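PDB 1HG4: ultraspiracle from Drosophila melanogaster, which acts as a nuclear hormone receptor and transcription factor, its ligand-binding domain seen here with a bound phospholipid in an inactive conformation. Local coordinates for residues V76-A87 with I191-I200. Numbering follows the deposited sequence.
Sequences VPLDDQVILLKA and IRGIKSRAEI
Asp-80 OD2 is gripped by two donors of Ser-196: the backbone N at 2.8 Å, on the syn side but 26° out of the carboxylate plane, and the hydroxyl OG, nearly in line with the C-O bond. The other oxygen, OD1, takes the N-H of Lys-195 on its syn lone pair, at 2.6 Å and almost straight (169°). In this nuclear receptor ligand-binding domain, a largely helical, three-layered sandwich, the carboxylate thus ties the first turn of helix 78-100 to the loop leading into helix 197-218. Aspartate suits the place, its short arm carrying two acceptors to successive peptide N-H groups; an asparagine here would probably leave one of those N-H groups facing an amide NH2 instead of an acceptor. Pro-77, just before its helix, lays CD against Ser-196 OG, while Asp-212 of the second subunit packs on its ring.

Further along, branched aliphatic residues fill the interface. With CG2 trans to the backbone nitrogen, Ile-83 turns that methyl onto Ile-191 CG2 at 3.3 Å, a tight fit. Its CD1 lies over Gly-193 in the type II beta turn from Ile-191 to Ile-194; at phi 96° a CB would press on Arg-192 O and crowd that methyl, so glycine fits. Leu-84 forks: CD1 meets Ile-200 CD1 tip to tip, whereas CD2 lies 3.8 Å from Ile-194 CD1. Ala-87, small enough to admit a neighbour, receives Ile-191 CD1 3.3 Å from its CB.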
# COMPACT_ATOMS: atom_id res chain seq x y z
N VAL A 76 10.97 10.14 4.22
CA VAL A 76 11.23 9.31 3.06
C VAL A 76 12.66 9.59 2.64
O VAL A 76 13.23 10.62 2.98
CB VAL A 76 10.25 9.62 1.92
CG1 VAL A 76 8.84 9.58 2.45
CG2 VAL A 76 10.57 10.96 1.29
N PRO A 77 13.28 8.64 1.93
CA PRO A 77 14.66 8.91 1.51
C PRO A 77 14.78 10.18 0.67
O PRO A 77 13.87 10.52 -0.10
CB PRO A 77 15.05 7.63 0.75
CG PRO A 77 13.72 7.03 0.33
CD PRO A 77 12.81 7.31 1.49
N LEU A 78 15.89 10.88 0.83
CA LEU A 78 16.17 12.12 0.12
C LEU A 78 15.86 12.02 -1.37
O LEU A 78 15.25 12.91 -1.96
CB LEU A 78 17.64 12.49 0.29
CG LEU A 78 17.92 13.84 0.95
CD1 LEU A 78 19.43 14.04 1.09
CD2 LEU A 78 17.28 14.95 0.12
N ASP A 79 16.28 10.93 -1.99
CA ASP A 79 16.04 10.77 -3.41
C ASP A 79 14.56 10.85 -3.72
O ASP A 79 14.16 11.37 -4.75
CB ASP A 79 16.65 9.45 -3.92
CG ASP A 79 18.18 9.45 -3.86
OD1 ASP A 79 18.77 10.51 -3.57
OD2 ASP A 79 18.80 8.39 -4.10
N ASP A 80 13.72 10.35 -2.82
CA ASP A 80 12.29 10.40 -3.04
C ASP A 80 11.80 11.84 -2.89
O ASP A 80 10.98 12.30 -3.68
CB ASP A 80 11.53 9.52 -2.03
CG ASP A 80 11.47 8.05 -2.44
OD1 ASP A 80 11.69 7.76 -3.63
OD2 ASP A 80 11.17 7.20 -1.57
N GLN A 81 12.32 12.54 -1.88
CA GLN A 81 11.92 13.92 -1.61
C GLN A 81 12.15 14.81 -2.82
O GLN A 81 11.34 15.69 -3.13
CB GLN A 81 12.69 14.46 -0.41
CG GLN A 81 12.37 13.77 0.90
CD GLN A 81 13.19 14.33 2.04
OE1 GLN A 81 13.37 15.55 2.14
NE2 GLN A 81 13.70 13.46 2.90
N VAL A 82 13.27 14.58 -3.49
CA VAL A 82 13.64 15.35 -4.66
C VAL A 82 12.66 15.10 -5.79
O VAL A 82 12.24 16.04 -6.47
CB VAL A 82 15.09 15.00 -5.13
CG1 VAL A 82 15.35 15.51 -6.53
CG2 VAL A 82 16.10 15.59 -4.15
N ILE A 83 12.29 13.84 -5.99
CA ILE A 83 11.36 13.48 -7.05
C ILE A 83 9.97 14.06 -6.84
O ILE A 83 9.33 14.55 -7.78
CB ILE A 83 11.28 11.93 -7.21
CG1 ILE A 83 12.61 11.39 -7.73
CG2 ILE A 83 10.17 11.54 -8.19
CD1 ILE A 83 12.64 9.87 -7.86
N LEU A 84 9.51 14.05 -5.59
CA LEU A 84 8.19 14.58 -5.26
C LEU A 84 8.11 16.06 -5.56
O LEU A 84 7.12 16.53 -6.12
CB LEU A 84 7.87 14.34 -3.78
CG LEU A 84 7.71 12.86 -3.39
CD1 LEU A 84 7.67 12.69 -1.88
CD2 LEU A 84 6.45 12.32 -4.03
N LEU A 85 9.16 16.80 -5.19
CA LEU A 85 9.18 18.23 -5.43
C LEU A 85 9.25 18.54 -6.93
O LEU A 85 8.60 19.47 -7.41
CB LEU A 85 10.37 18.87 -4.70
CG LEU A 85 10.22 18.95 -3.18
CD1 LEU A 85 11.54 19.39 -2.56
CD2 LEU A 85 9.13 19.94 -2.84
N LYS A 86 10.04 17.77 -7.66
CA LYS A 86 10.19 17.97 -9.10
C LYS A 86 8.88 17.73 -9.83
O LYS A 86 8.57 18.37 -10.85
CB LYS A 86 11.28 17.03 -9.63
CG LYS A 86 11.42 17.02 -11.14
CD LYS A 86 11.97 18.33 -11.66
CE LYS A 86 11.98 18.34 -13.18
NZ LYS A 86 12.64 17.10 -13.72
N ALA A 87 8.08 16.80 -9.32
CA ALA A 87 6.81 16.48 -9.97
C ALA A 87 5.67 17.42 -9.60
O ALA A 87 4.80 17.65 -10.41
CB ALA A 87 6.41 15.03 -9.66
N ILE A 191 5.05 8.37 -9.27
CA ILE A 191 6.14 8.90 -10.07
C ILE A 191 7.22 7.85 -10.26
O ILE A 191 7.57 7.12 -9.33
CB ILE A 191 6.76 10.14 -9.39
CG1 ILE A 191 5.65 11.16 -9.08
CG2 ILE A 191 7.79 10.79 -10.32
CD1 ILE A 191 6.06 12.16 -8.02
N ARG A 192 7.74 7.74 -11.47
CA ARG A 192 8.78 6.77 -11.76
C ARG A 192 10.01 7.05 -10.91
O ARG A 192 10.40 8.20 -10.74
CB ARG A 192 9.17 6.81 -13.24
CG ARG A 192 10.33 5.87 -13.56
CD ARG A 192 10.96 6.12 -14.93
NE ARG A 192 12.13 5.26 -15.11
CZ ARG A 192 12.90 5.23 -16.19
NH1 ARG A 192 12.63 6.01 -17.24
NH2 ARG A 192 13.95 4.41 -16.23
N GLY A 193 10.62 6.00 -10.39
CA GLY A 193 11.82 6.14 -9.58
C GLY A 193 11.63 6.20 -8.07
O GLY A 193 12.58 6.01 -7.31
N ILE A 194 10.41 6.47 -7.63
CA ILE A 194 10.13 6.55 -6.21
C ILE A 194 10.32 5.23 -5.46
O ILE A 194 9.96 4.17 -5.95
CB ILE A 194 8.69 7.07 -5.98
CG1 ILE A 194 8.68 8.58 -6.20
CG2 ILE A 194 8.21 6.73 -4.58
CD1 ILE A 194 7.32 9.21 -6.02
N LYS A 195 10.89 5.32 -4.26
CA LYS A 195 11.14 4.15 -3.43
C LYS A 195 10.01 3.84 -2.46
O LYS A 195 9.50 2.72 -2.42
CB LYS A 195 12.43 4.36 -2.64
CG LYS A 195 13.52 3.34 -2.93
CD LYS A 195 13.88 3.29 -4.40
CE LYS A 195 14.91 2.20 -4.66
NZ LYS A 195 15.12 1.93 -6.11
N SER A 196 9.61 4.84 -1.69
CA SER A 196 8.56 4.67 -0.69
C SER A 196 7.13 4.95 -1.15
O SER A 196 6.44 5.78 -0.57
CB SER A 196 8.89 5.53 0.52
OG SER A 196 10.26 5.37 0.86
N ARG A 197 6.67 4.24 -2.18
CA ARG A 197 5.32 4.42 -2.70
C ARG A 197 4.23 4.21 -1.66
O ARG A 197 3.32 5.02 -1.57
CB ARG A 197 5.06 3.47 -3.87
CG ARG A 197 5.84 3.79 -5.14
CD ARG A 197 5.40 2.88 -6.29
NE ARG A 197 6.37 2.89 -7.39
CZ ARG A 197 6.54 3.90 -8.25
NH1 ARG A 197 5.81 5.01 -8.16
NH2 ARG A 197 7.47 3.80 -9.19
N ALA A 198 4.32 3.12 -0.90
CA ALA A 198 3.31 2.82 0.12
C ALA A 198 3.16 3.94 1.15
O ALA A 198 2.06 4.43 1.39
CB ALA A 198 3.64 1.50 0.82
N GLU A 199 4.28 4.32 1.76
CA GLU A 199 4.28 5.39 2.74
C GLU A 199 3.66 6.67 2.17
O GLU A 199 2.88 7.34 2.85
CB GLU A 199 5.70 5.68 3.20
CG GLU A 199 5.88 7.05 3.85
CD GLU A 199 5.34 7.13 5.27
OE1 GLU A 199 4.55 6.24 5.67
OE2 GLU A 199 5.69 8.09 5.98
N ILE A 200 4.00 7.02 0.94
CA ILE A 200 3.48 8.23 0.32
C ILE A 200 1.96 8.15 0.04
O ILE A 200 1.21 9.11 0.30
CB ILE A 200 4.27 8.54 -0.98
CG1 ILE A 200 5.77 8.63 -0.66
CG2 ILE A 200 3.84 9.85 -1.58
CD1 ILE A 200 6.64 8.90 -1.86